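Local structure of MgGH51 (Meripilus giganteus, 6ZPV) at residues Y112-F117 against F195-P200; L116-P121 against Q188-A193; A129-L134 against F177-G182; N145-R150 against I159-H164. The protein hydrolyses terminal alpha-L-arabinofuranosyl units as a family GH51 arabinofuranosidase, probably acting on arabinose-containing plant cell-wall polysaccharides. One frame throughout, in Å; residues are numbered along the deposited sequence.

Contact 1: residues Y112-F117 against F195-P200; sequences YKASLF and FSLFPP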
# COMPACT_ATOMS: atom_id res chain seq x y z
N TYR A 112 9.92 16.19 -15.03
CA TYR A 112 10.15 14.73 -15.02
C TYR A 112 11.63 14.48 -15.15
O TYR A 112 12.36 15.24 -15.78
CB TYR A 112 9.41 14.04 -16.16
CG TYR A 112 7.92 14.22 -16.17
CD1 TYR A 112 7.31 15.40 -16.53
CD2 TYR A 112 7.07 13.17 -15.81
CE1 TYR A 112 5.95 15.56 -16.57
CE2 TYR A 112 5.68 13.32 -15.81
CZ TYR A 112 5.12 14.51 -16.22
OH TYR A 112 3.74 14.69 -16.24
N LYS A 113 12.07 13.39 -14.54
CA LYS A 113 13.46 12.88 -14.62
C LYS A 113 13.49 11.60 -15.43
O LYS A 113 12.96 10.59 -14.97
CB LYS A 113 14.08 12.72 -13.27
CG LYS A 113 14.29 14.01 -12.48
CD LYS A 113 14.89 13.69 -11.11
CE LYS A 113 15.47 14.82 -10.31
NZ LYS A 113 15.26 16.11 -10.97
N ALA A 114 14.08 11.63 -16.62
CA ALA A 114 14.25 10.44 -17.47
C ALA A 114 15.68 9.95 -17.35
O ALA A 114 16.63 10.77 -17.32
CB ALA A 114 13.97 10.78 -18.91
N SER A 115 15.88 8.66 -17.37
CA SER A 115 17.24 8.11 -17.44
C SER A 115 17.19 6.74 -18.13
O SER A 115 16.15 6.05 -18.21
CB SER A 115 17.86 8.06 -16.09
OG SER A 115 17.19 7.13 -15.23
N LEU A 116 18.36 6.32 -18.59
CA LEU A 116 18.55 5.03 -19.23
C LEU A 116 20.04 4.72 -19.26
O LEU A 116 20.86 5.63 -19.09
CB LEU A 116 17.93 4.98 -20.62
CG LEU A 116 18.44 5.99 -21.65
CD1 LEU A 116 19.79 5.59 -22.25
CD2 LEU A 116 17.44 6.16 -22.77
N PHE A 117 20.38 3.48 -19.51
CA PHE A 117 21.74 3.05 -19.83
C PHE A 117 21.76 2.57 -21.26
O PHE A 117 20.82 1.87 -21.70
CB PHE A 117 22.21 1.98 -18.86
CG PHE A 117 22.54 2.45 -17.47
CD1 PHE A 117 21.51 2.73 -16.57
CD2 PHE A 117 23.84 2.61 -17.05
CE1 PHE A 117 21.79 3.16 -15.28
CE2 PHE A 117 24.11 3.06 -15.78
CZ PHE A 117 23.09 3.33 -14.90
N PHE A 195 15.86 1.54 -17.72
CA PHE A 195 15.15 2.81 -17.99
C PHE A 195 14.42 3.30 -16.76
O PHE A 195 14.01 2.50 -15.91
CB PHE A 195 14.10 2.56 -19.08
CG PHE A 195 14.61 2.19 -20.44
CD1 PHE A 195 14.87 3.19 -21.39
CD2 PHE A 195 14.78 0.88 -20.84
CE1 PHE A 195 15.25 2.89 -22.70
CE2 PHE A 195 15.18 0.58 -22.15
CZ PHE A 195 15.42 1.57 -23.07
N SER A 196 14.16 4.60 -16.72
CA SER A 196 13.34 5.15 -15.64
C SER A 196 12.74 6.50 -16.04
O SER A 196 13.42 7.31 -16.69
CB SER A 196 14.18 5.32 -14.38
OG SER A 196 13.43 5.87 -13.29
N LEU A 197 11.51 6.76 -15.62
CA LEU A 197 10.90 8.06 -15.74
C LEU A 197 10.13 8.37 -14.48
O LEU A 197 9.19 7.63 -14.14
CB LEU A 197 9.97 8.15 -16.97
CG LEU A 197 9.36 9.52 -17.21
CD1 LEU A 197 10.36 10.53 -17.70
CD2 LEU A 197 8.19 9.46 -18.18
N PHE A 198 10.52 9.43 -13.79
CA PHE A 198 9.84 9.87 -12.56
C PHE A 198 9.20 11.22 -12.72
O PHE A 198 9.82 12.14 -13.29
CB PHE A 198 10.79 9.94 -11.36
CG PHE A 198 10.90 8.67 -10.56
CD1 PHE A 198 11.45 7.52 -11.10
CD2 PHE A 198 10.45 8.59 -9.27
CE1 PHE A 198 11.52 6.35 -10.37
CE2 PHE A 198 10.52 7.44 -8.52
CZ PHE A 198 11.09 6.32 -9.11
N PRO A 199 8.00 11.42 -12.17
CA PRO A 199 7.44 12.75 -11.95
C PRO A 199 8.03 13.34 -10.68
O PRO A 199 8.77 12.66 -9.97
CB PRO A 199 5.95 12.41 -11.74
CG PRO A 199 6.02 11.14 -10.88
CD PRO A 199 7.23 10.39 -11.41
N PRO A 200 7.66 14.58 -10.29
CA PRO A 200 7.96 15.03 -8.95
C PRO A 200 7.43 14.02 -7.93
O PRO A 200 6.32 13.49 -8.12
CB PRO A 200 7.23 16.43 -8.87
CG PRO A 200 7.13 16.86 -10.31
CD PRO A 200 6.88 15.57 -11.08
O HOH W 1 14.03 8.67 -13.17

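Contact 2: residues L116-P121 against Q188-A193; sequences LFFRFP and QTINFA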
# COMPACT_ATOMS: atom_id res chain seq x y z
N LEU A 116 18.36 6.32 -18.59
CA LEU A 116 18.55 5.03 -19.23
C LEU A 116 20.04 4.72 -19.26
O LEU A 116 20.86 5.63 -19.09
CB LEU A 116 17.93 4.98 -20.62
CG LEU A 116 18.44 5.99 -21.65
CD1 LEU A 116 19.79 5.59 -22.25
CD2 LEU A 116 17.44 6.16 -22.77
N PHE A 117 20.38 3.48 -19.51
CA PHE A 117 21.74 3.05 -19.83
C PHE A 117 21.76 2.57 -21.26
O PHE A 117 20.82 1.87 -21.70
CB PHE A 117 22.21 1.98 -18.86
CG PHE A 117 22.54 2.45 -17.47
CD1 PHE A 117 21.51 2.73 -16.57
CD2 PHE A 117 23.84 2.61 -17.05
CE1 PHE A 117 21.79 3.16 -15.28
CE2 PHE A 117 24.11 3.06 -15.78
CZ PHE A 117 23.09 3.33 -14.90
N PHE A 118 22.87 2.80 -21.95
CA PHE A 118 23.04 2.28 -23.31
C PHE A 118 24.48 1.88 -23.56
O PHE A 118 25.40 2.39 -22.91
CB PHE A 118 22.60 3.27 -24.41
CG PHE A 118 23.57 4.39 -24.70
CD1 PHE A 118 23.72 5.50 -23.86
CD2 PHE A 118 24.45 4.28 -25.76
CE1 PHE A 118 24.68 6.46 -24.09
CE2 PHE A 118 25.42 5.24 -26.00
CZ PHE A 118 25.54 6.34 -25.15
N ARG A 119 24.70 1.05 -24.55
CA ARG A 119 26.02 0.85 -25.20
C ARG A 119 25.81 0.43 -26.61
O ARG A 119 24.80 -0.21 -26.92
CB ARG A 119 26.88 -0.17 -24.43
CG ARG A 119 26.42 -1.61 -24.53
CD ARG A 119 27.25 -2.64 -23.74
NE ARG A 119 26.61 -4.06 -23.81
CZ ARG A 119 27.07 -4.92 -24.66
NH1 ARG A 119 28.13 -4.56 -25.41
NH2 ARG A 119 26.68 -6.12 -24.76
N PHE A 120 26.79 0.71 -27.47
CA PHE A 120 26.80 0.12 -28.82
C PHE A 120 27.54 -1.20 -28.68
O PHE A 120 28.74 -1.20 -28.31
CB PHE A 120 27.54 1.04 -29.81
CG PHE A 120 26.72 2.23 -30.24
CD1 PHE A 120 26.57 3.32 -29.41
CD2 PHE A 120 26.11 2.23 -31.49
CE1 PHE A 120 25.79 4.40 -29.82
CE2 PHE A 120 25.35 3.31 -31.91
CZ PHE A 120 25.17 4.39 -31.06
N PRO A 121 26.91 -2.34 -28.94
CA PRO A 121 27.60 -3.63 -28.79
C PRO A 121 28.76 -3.84 -29.78
O PRO A 121 29.70 -4.55 -29.47
CB PRO A 121 26.50 -4.69 -28.99
CG PRO A 121 25.35 -3.94 -29.68
CD PRO A 121 25.47 -2.53 -29.22
N GLN A 188 22.19 0.77 -37.51
CA GLN A 188 22.80 0.72 -36.17
C GLN A 188 22.08 -0.27 -35.26
O GLN A 188 20.85 -0.42 -35.38
CB GLN A 188 22.78 2.10 -35.51
CG GLN A 188 23.57 3.15 -36.27
CD GLN A 188 25.07 2.96 -36.28
OE1 GLN A 188 25.61 2.45 -35.29
NE2 GLN A 188 25.69 3.46 -37.33
N THR A 189 22.80 -0.79 -34.27
CA THR A 189 22.20 -1.54 -33.14
C THR A 189 22.71 -0.93 -31.83
O THR A 189 23.92 -0.65 -31.70
CB THR A 189 22.54 -3.02 -33.17
OG1 THR A 189 22.01 -3.59 -34.35
CG2 THR A 189 22.00 -3.76 -31.97
N ILE A 190 21.80 -0.65 -30.91
CA ILE A 190 22.14 -0.14 -29.58
C ILE A 190 21.47 -1.06 -28.55
O ILE A 190 20.29 -1.45 -28.73
CB ILE A 190 21.64 1.32 -29.37
CG1 ILE A 190 22.20 2.25 -30.47
CG2 ILE A 190 22.04 1.80 -27.99
CD1 ILE A 190 21.60 3.63 -30.46
N ASN A 191 22.19 -1.41 -27.49
CA ASN A 191 21.61 -2.15 -26.36
C ASN A 191 21.26 -1.12 -25.25
O ASN A 191 22.09 -0.25 -24.93
CB ASN A 191 22.53 -3.20 -25.77
CG ASN A 191 22.77 -4.42 -26.64
OD1 ASN A 191 22.37 -4.44 -27.81
ND2 ASN A 191 23.45 -5.43 -26.06
N PHE A 192 20.06 -1.29 -24.67
CA PHE A 192 19.58 -0.42 -23.59
C PHE A 192 19.24 -1.23 -22.36
O PHE A 192 18.82 -2.41 -22.49
CB PHE A 192 18.32 0.35 -24.03
CG PHE A 192 18.50 1.38 -25.11
CD1 PHE A 192 18.81 2.67 -24.78
CD2 PHE A 192 18.32 1.05 -26.48
CE1 PHE A 192 18.95 3.63 -25.77
CE2 PHE A 192 18.45 2.03 -27.43
CZ PHE A 192 18.76 3.31 -27.08
N ALA A 193 19.32 -0.61 -21.20
CA ALA A 193 18.94 -1.27 -19.96
C ALA A 193 18.51 -0.22 -18.95
O ALA A 193 18.88 0.95 -19.07
CB ALA A 193 20.09 -2.12 -19.40

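Contact 3: residues A129-L134 against F177-G182; sequences ALTVGL and FVTIDG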
# COMPACT_ATOMS: atom_id res chain seq x y z
N ALA A 129 22.07 12.84 -32.19
CA ALA A 129 21.33 13.05 -30.92
C ALA A 129 20.49 11.84 -30.59
O ALA A 129 19.81 11.29 -31.46
CB ALA A 129 20.41 14.26 -31.08
N LEU A 130 20.46 11.51 -29.30
CA LEU A 130 19.50 10.57 -28.69
C LEU A 130 18.46 11.46 -28.04
O LEU A 130 18.82 12.31 -27.16
CB LEU A 130 20.27 9.70 -27.71
CG LEU A 130 19.56 8.66 -26.85
CD1 LEU A 130 18.41 9.15 -26.01
CD2 LEU A 130 19.29 7.33 -27.47
N THR A 131 17.20 11.35 -28.44
CA THR A 131 16.10 12.14 -27.91
C THR A 131 15.25 11.25 -27.02
O THR A 131 14.91 10.13 -27.37
CB THR A 131 15.26 12.73 -29.04
OG1 THR A 131 16.12 13.56 -29.85
CG2 THR A 131 14.13 13.62 -28.54
N VAL A 132 14.86 11.77 -25.86
CA VAL A 132 13.86 11.13 -25.00
C VAL A 132 12.69 12.11 -24.83
O VAL A 132 12.87 13.35 -24.97
CB VAL A 132 14.43 10.70 -23.64
CG1 VAL A 132 15.65 9.84 -23.82
CG2 VAL A 132 14.72 11.85 -22.69
N GLY A 133 11.54 11.60 -24.50
CA GLY A 133 10.39 12.50 -24.32
C GLY A 133 9.13 11.81 -23.99
O GLY A 133 9.07 10.62 -23.64
N LEU A 134 8.06 12.64 -24.00
CA LEU A 134 6.69 12.19 -23.81
C LEU A 134 5.88 12.57 -25.08
O LEU A 134 6.07 13.68 -25.58
CB LEU A 134 6.09 12.85 -22.57
CG LEU A 134 6.62 12.28 -21.26
CD1 LEU A 134 6.43 13.30 -20.12
CD2 LEU A 134 5.89 10.98 -20.93
N PHE A 177 9.06 8.04 -24.87
CA PHE A 177 9.73 7.60 -26.10
C PHE A 177 11.23 7.86 -26.00
O PHE A 177 11.71 8.77 -25.28
CB PHE A 177 9.17 8.30 -27.34
CG PHE A 177 9.48 9.76 -27.52
CD1 PHE A 177 10.69 10.18 -28.05
CD2 PHE A 177 8.54 10.72 -27.18
CE1 PHE A 177 10.92 11.54 -28.22
CE2 PHE A 177 8.78 12.06 -27.38
CZ PHE A 177 10.00 12.49 -27.93
N VAL A 178 11.95 7.07 -26.80
CA VAL A 178 13.38 7.22 -27.11
C VAL A 178 13.50 7.13 -28.62
O VAL A 178 13.00 6.15 -29.20
CB VAL A 178 14.22 6.15 -26.43
CG1 VAL A 178 15.68 6.28 -26.80
CG2 VAL A 178 14.03 6.17 -24.93
N THR A 179 14.13 8.10 -29.27
CA THR A 179 14.36 8.05 -30.73
C THR A 179 15.78 8.49 -31.05
O THR A 179 16.38 9.33 -30.37
CB THR A 179 13.34 8.88 -31.49
OG1 THR A 179 13.40 10.26 -31.14
CG2 THR A 179 11.94 8.38 -31.34
N ILE A 180 16.20 8.04 -32.24
CA ILE A 180 17.33 8.68 -32.97
C ILE A 180 16.81 9.00 -34.38
O ILE A 180 15.75 8.53 -34.83
CB ILE A 180 18.58 7.77 -32.99
CG1 ILE A 180 18.35 6.45 -33.73
CG2 ILE A 180 19.13 7.54 -31.62
CD1 ILE A 180 19.60 5.61 -33.90
N ASP A 181 17.60 9.77 -35.10
CA ASP A 181 17.34 10.08 -36.49
C ASP A 181 17.63 8.83 -37.31
O ASP A 181 18.75 8.30 -37.31
CB ASP A 181 18.18 11.28 -36.92
CG ASP A 181 17.94 11.73 -38.32
OD1 ASP A 181 18.10 10.92 -39.25
OD2 ASP A 181 17.64 12.95 -38.52
N GLY A 182 16.62 8.32 -38.02
CA GLY A 182 16.74 7.06 -38.77
C GLY A 182 17.70 7.10 -39.94
O GLY A 182 18.22 6.06 -40.34
O HOH W 2 20.18 10.72 -34.13

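Contact 4: residues N145-R150 against I159-H164; sequences NSTQIR and INLELH. With NAG (2-acetamido-2-deoxy-beta-D-glucopyranose), chain E; NAG (2-acetamido-2-deoxy-beta-D-glucopyranose), chain B.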
# COMPACT_ATOMS: atom_id res chain seq x y z
N ASN A 145 13.87 16.12 -24.83
CA ASN A 145 15.21 16.58 -24.49
C ASN A 145 16.19 15.64 -25.20
O ASN A 145 15.82 14.50 -25.52
CB ASN A 145 15.43 16.60 -22.98
CG ASN A 145 16.53 17.48 -22.48
OD1 ASN A 145 17.40 17.92 -23.26
ND2 ASN A 145 16.54 17.69 -21.16
N SER A 146 17.38 16.07 -25.44
CA SER A 146 18.32 15.18 -26.14
C SER A 146 19.74 15.39 -25.68
O SER A 146 20.08 16.43 -25.07
CB SER A 146 18.19 15.40 -27.61
OG SER A 146 18.69 16.69 -27.99
N THR A 147 20.59 14.47 -26.09
CA THR A 147 22.02 14.56 -25.87
C THR A 147 22.77 13.88 -27.01
O THR A 147 22.25 12.92 -27.60
CB THR A 147 22.36 13.94 -24.52
OG1 THR A 147 23.69 14.33 -24.19
CG2 THR A 147 22.21 12.46 -24.48
N GLN A 148 23.95 14.36 -27.34
CA GLN A 148 24.73 13.78 -28.46
C GLN A 148 25.38 12.47 -27.99
O GLN A 148 25.98 12.44 -26.90
CB GLN A 148 25.79 14.81 -28.90
CG GLN A 148 25.20 15.92 -29.78
CD GLN A 148 24.84 15.44 -31.16
OE1 GLN A 148 25.55 14.61 -31.72
NE2 GLN A 148 23.77 15.99 -31.77
N ILE A 149 25.26 11.41 -28.77
CA ILE A 149 25.96 10.15 -28.52
C ILE A 149 26.78 9.74 -29.74
O ILE A 149 26.57 10.24 -30.86
CB ILE A 149 25.00 9.02 -28.08
CG1 ILE A 149 24.08 8.55 -29.21
CG2 ILE A 149 24.18 9.46 -26.86
CD1 ILE A 149 23.24 7.33 -28.91
N ARG A 150 27.66 8.81 -29.52
CA ARG A 150 28.60 8.33 -30.53
C ARG A 150 28.63 6.82 -30.50
O ARG A 150 28.65 6.18 -29.44
CB ARG A 150 30.03 8.84 -30.32
CG ARG A 150 30.16 10.35 -30.34
CD ARG A 150 29.99 10.98 -31.67
NE ARG A 150 30.06 12.43 -31.69
CZ ARG A 150 29.02 13.29 -31.61
NH1 ARG A 150 27.76 12.88 -31.36
NH2 ARG A 150 29.25 14.57 -31.69
N ILE A 159 22.43 7.99 -19.36
CA ILE A 159 21.85 9.27 -19.83
C ILE A 159 20.84 9.75 -18.77
O ILE A 159 20.01 8.95 -18.36
CB ILE A 159 21.21 9.14 -21.24
CG1 ILE A 159 22.28 8.91 -22.32
CG2 ILE A 159 20.28 10.28 -21.56
CD1 ILE A 159 21.75 8.71 -23.76
N ASN A 160 20.91 11.01 -18.38
CA ASN A 160 19.95 11.64 -17.45
C ASN A 160 19.48 12.94 -18.07
O ASN A 160 20.30 13.83 -18.25
CB ASN A 160 20.64 11.90 -16.09
CG ASN A 160 21.08 10.68 -15.35
OD1 ASN A 160 20.27 10.05 -14.67
ND2 ASN A 160 22.35 10.32 -15.53
N LEU A 161 18.21 13.03 -18.38
CA LEU A 161 17.64 14.22 -18.99
C LEU A 161 16.29 14.56 -18.35
O LEU A 161 15.45 13.65 -18.17
CB LEU A 161 17.41 14.02 -20.50
CG LEU A 161 18.71 13.82 -21.31
CD1 LEU A 161 18.39 13.27 -22.67
CD2 LEU A 161 19.49 15.13 -21.42
N GLU A 162 16.09 15.82 -17.99
CA GLU A 162 14.78 16.29 -17.50
C GLU A 162 13.85 16.52 -18.68
O GLU A 162 14.26 16.81 -19.81
CB GLU A 162 14.95 17.53 -16.64
CG GLU A 162 15.64 17.26 -15.30
CD GLU A 162 15.80 18.48 -14.42
OE1 GLU A 162 15.53 19.58 -14.90
OE2 GLU A 162 16.12 18.28 -13.27
N LEU A 163 12.54 16.46 -18.40
CA LEU A 163 11.47 16.80 -19.34
C LEU A 163 10.54 17.85 -18.72
O LEU A 163 10.14 17.70 -17.58
CB LEU A 163 10.68 15.57 -19.74
CG LEU A 163 11.49 14.53 -20.51
CD1 LEU A 163 10.66 13.26 -20.71
CD2 LEU A 163 11.95 15.03 -21.86
N HIS A 164 10.13 18.77 -19.58
CA HIS A 164 9.22 19.89 -19.30
C HIS A 164 8.20 19.87 -20.42
O HIS A 164 8.52 20.25 -21.55
CB HIS A 164 9.98 21.21 -19.27
CG HIS A 164 11.10 21.18 -18.29
ND1 HIS A 164 10.88 21.31 -16.93
CD2 HIS A 164 12.43 20.95 -18.45
CE1 HIS A 164 12.03 21.22 -16.30
NE2 HIS A 164 13.00 20.98 -17.19
C1 NAG E . 17.53 18.49 -20.49
C2 NAG E . 16.91 19.80 -20.01
C3 NAG E . 17.94 20.58 -19.16
C4 NAG E . 18.52 19.69 -18.08
C5 NAG E . 19.08 18.39 -18.69
C6 NAG E . 19.66 17.44 -17.68
C7 NAG E . 15.15 20.61 -21.49
C8 NAG E . 14.88 21.38 -22.78
N2 NAG E . 16.46 20.60 -21.08
O3 NAG E . 17.27 21.68 -18.59
O4 NAG E . 19.62 20.39 -17.41
O5 NAG E . 18.02 17.77 -19.41
O6 NAG E . 18.62 17.14 -16.77
O7 NAG E . 14.25 19.98 -20.90
C1 NAG B . 19.49 20.53 -16.03
C2 NAG B . 20.87 20.87 -15.46
C3 NAG B . 20.68 21.26 -13.99
C4 NAG B . 19.61 22.35 -13.87
C5 NAG B . 18.31 21.90 -14.52
C6 NAG B . 17.25 22.97 -14.53
C7 NAG B . 22.70 19.69 -16.70
C8 NAG B . 23.59 18.46 -16.73
N2 NAG B . 21.82 19.78 -15.69
O3 NAG B . 21.90 21.73 -13.44
O4 NAG B . 19.30 22.64 -12.48
O5 NAG B . 18.58 21.62 -15.89
O6 NAG B . 17.91 24.08 -15.14
O7 NAG B . 22.75 20.56 -17.57

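Contact 1: residues Y112-F117 against F195-P200
Lys113 with Phe198 and Ser115 with Ser196 are hydrogen-bonded pairs of an antiparallel sheet; Ala114 and Leu197 form the non-hydrogen-bonded pair between them. Four N-H...O bonds join the strands, Lys113 N to Phe198 O and Ser115 N to Ser196 O both measuring 2.9 Å. CA-H...O contacts supplement them, the shortest being Tyr112 CA to Phe198 O at 3.1 Å. A water donates to Lys113 O (2.8 Å) and to Ser196 OG, tying a main-chain carbonyl to a hydroxyl on the other strand; that hydroxyl is also bonded to Glu36. Apolar packing occupies the other face. With Leu197 CG anti to the backbone N (chi1 -177°), CD1 reaches across to Ala114 CB at 3.8 Å and to Tyr112 CB at 3.9 Å. Leu116 CB rests 3.6 Å from Phe195 CD1, and the Tyr112 side chain crosses Pro199 at about a right angle, its hydroxyl held by Lys105 O and Asp107 N. Strand 157-163 pairs with the far side of 112-117, while Phe176 and Val178 of strand 174-181, in the facing sheet of this beta-sandwich, cover Ala114, Leu116 and Leu197.

Contact 2: residues L116-P121 against Q188-A193
Ile190 lies alongside Phe120, both side chains pointing the same way, and sets CG1 over one ring face as a CH-pi contact: CG1 is 3.9 Å from the Phe120 ring centroid and 24° off the ring normal. The edge of the same ring meets Gln188, whose OE1 is 3.5 Å from Phe120 CE2; the amide is steeply turned against the ring, and OE1 accepts a hydrogen bond from Ser124 OG. An alanine in place of Phe120 is likely to leave a gap beside Ile190 CG1 and take away the surface that Gln188 abuts. The other branch of Ile190 serves the next aromatic: CG2 sits over a face of Phe192, towards the rim, and 3.9 Å from Phe118 CB. Leu116 CD1 approaches Phe192 differently, in the ring plane, 4.0 Å from Phe192 CD1. On the opposite face of the sheet, Arg119 and Asn191 run side by side with guanidinium and amide planes 78° apart. Arg119 is extended from CG to NE, which carries NH2 to 3.5 Å from Asn191 ND2. These two donors share Asp70, by a salt bridge from Arg119 and a hydrogen bond from Asn191. Pro121 CG packs on Asn191 OD1 at 3.6 Å. Between the two faces, the backbones join through the hydrogen-bonded pairs Phe117 with Ala193 and Arg119 with Asn191. Strand 80-85 flanks 189-198 on one side, strand 157-163 flanks 112-119 on the other, and Phe96 of the facing sheet meets Phe192 edge-to-face.

Contact 3: residues A129-L134 against F177-G182
Thr131 with Thr179 and Gly133 with Phe177 are hydrogen-bonded pairs of antiparallel strands whose axes make an angle of 152° and come within 4.8 Å. The bond from Thr131 N to Thr179 O (2.9 Å) is nearly straight, at 172°. Gly133 and Phe177 exchange two backbone bonds of the same length, Gly133 N to Phe177 O and Phe177 N to Gly133 O. At the far end a water accepts from Asp181 N and donates to Ala129 O, extending the pairing. Phe177 lays its ring across Gly133: with CG between the backbone N and the carbonyl carbon (chi1 71°), Gly133 CA lies 3.7 Å from the ring centroid, over the face. In this aromatic-glycine pairing, with the ring in this position, a CB on Gly133 would run into Phe177 CZ. Thr131 CG2 closes on the ring edge, 3.8 Å from Phe177 CE1. On the opposite face Val132 and Val178 lie side by side, CG1 of the former 4.2 Å from CG2 of the latter. Arg93 adds a cation-pi contact to Phe177. Strand 93-98 pairs beyond 174-181 and strand 141-150 beyond 127-136, while Leu161 of the facing sheet touches Val132.

Contact 4: residues N145-R150 against I159-H164
Asn145 reaches across to Glu162 and, at its tip, carries the first sugar of a glycan. Its CB lies 3.4 Å from Glu162 O and close to Leu163 CD2. CG is anti to the backbone N (chi1 -159°), which directs the amide over the opposing strand. OD1 turns back and accepts a weak hydrogen bond from Ser146 N. ND2 is covalently joined to C1 of the chain E NAG (1.4 Å), and it donates to Glu162 O at 2.8 Å, on a carbonyl lone pair and within the amide plane, with an N-H...O angle of 165°. Leu161 pads this linkage: its CB is 3.8 Å from Asn145 ND2, CD2 is 3.6 Å from the NAG O5, and CD1 packs on the Ser146 backbone. A serine in place of Leu161 would probably open a gap beside O5 and the Ser146 backbone, leaving the linkage freer to shift. Glu162 N donates to both O5 and O6 of the same sugar, each at 3.1 Å, and Glu162 OE1 approaches C5 of the chain B NAG at 3.6 Å. Asn145-Ser146-Thr147 is a classic N-glycosylation sequon. Substitution leaves the amide nitrogen one hydrogen, which Glu162 O engages, and this probably restrains the rotation of the amide; with Glu162 N gripping the sugar as well, the base of the glycan is probably steadied where the edges of the two sheets meet.

Overall arrangement
Contacts 1 and 2 are successive lengths of one pairing, strand 112-119 with 189-198, in one sheet of a beta-sandwich; contact 3 joins 127-136 to 174-181 in the other. Contact 4 spans the two sheets, bringing together their edge strands 141-150 and 157-163. Contacts 1 and 3 are buried and contact 2 partly so; contact 4 couples a buried apolar interior to a surface glycan. The facing sheets mesh where Leu116 and Phe192 meet Val178 and Leu130. Backbone bonding dominates contacts 1 to 3, with polar groups largely on the outward faces, whereas contact 4 relies on one side-chain hydrogen bond, aliphatic packing and a covalent sugar.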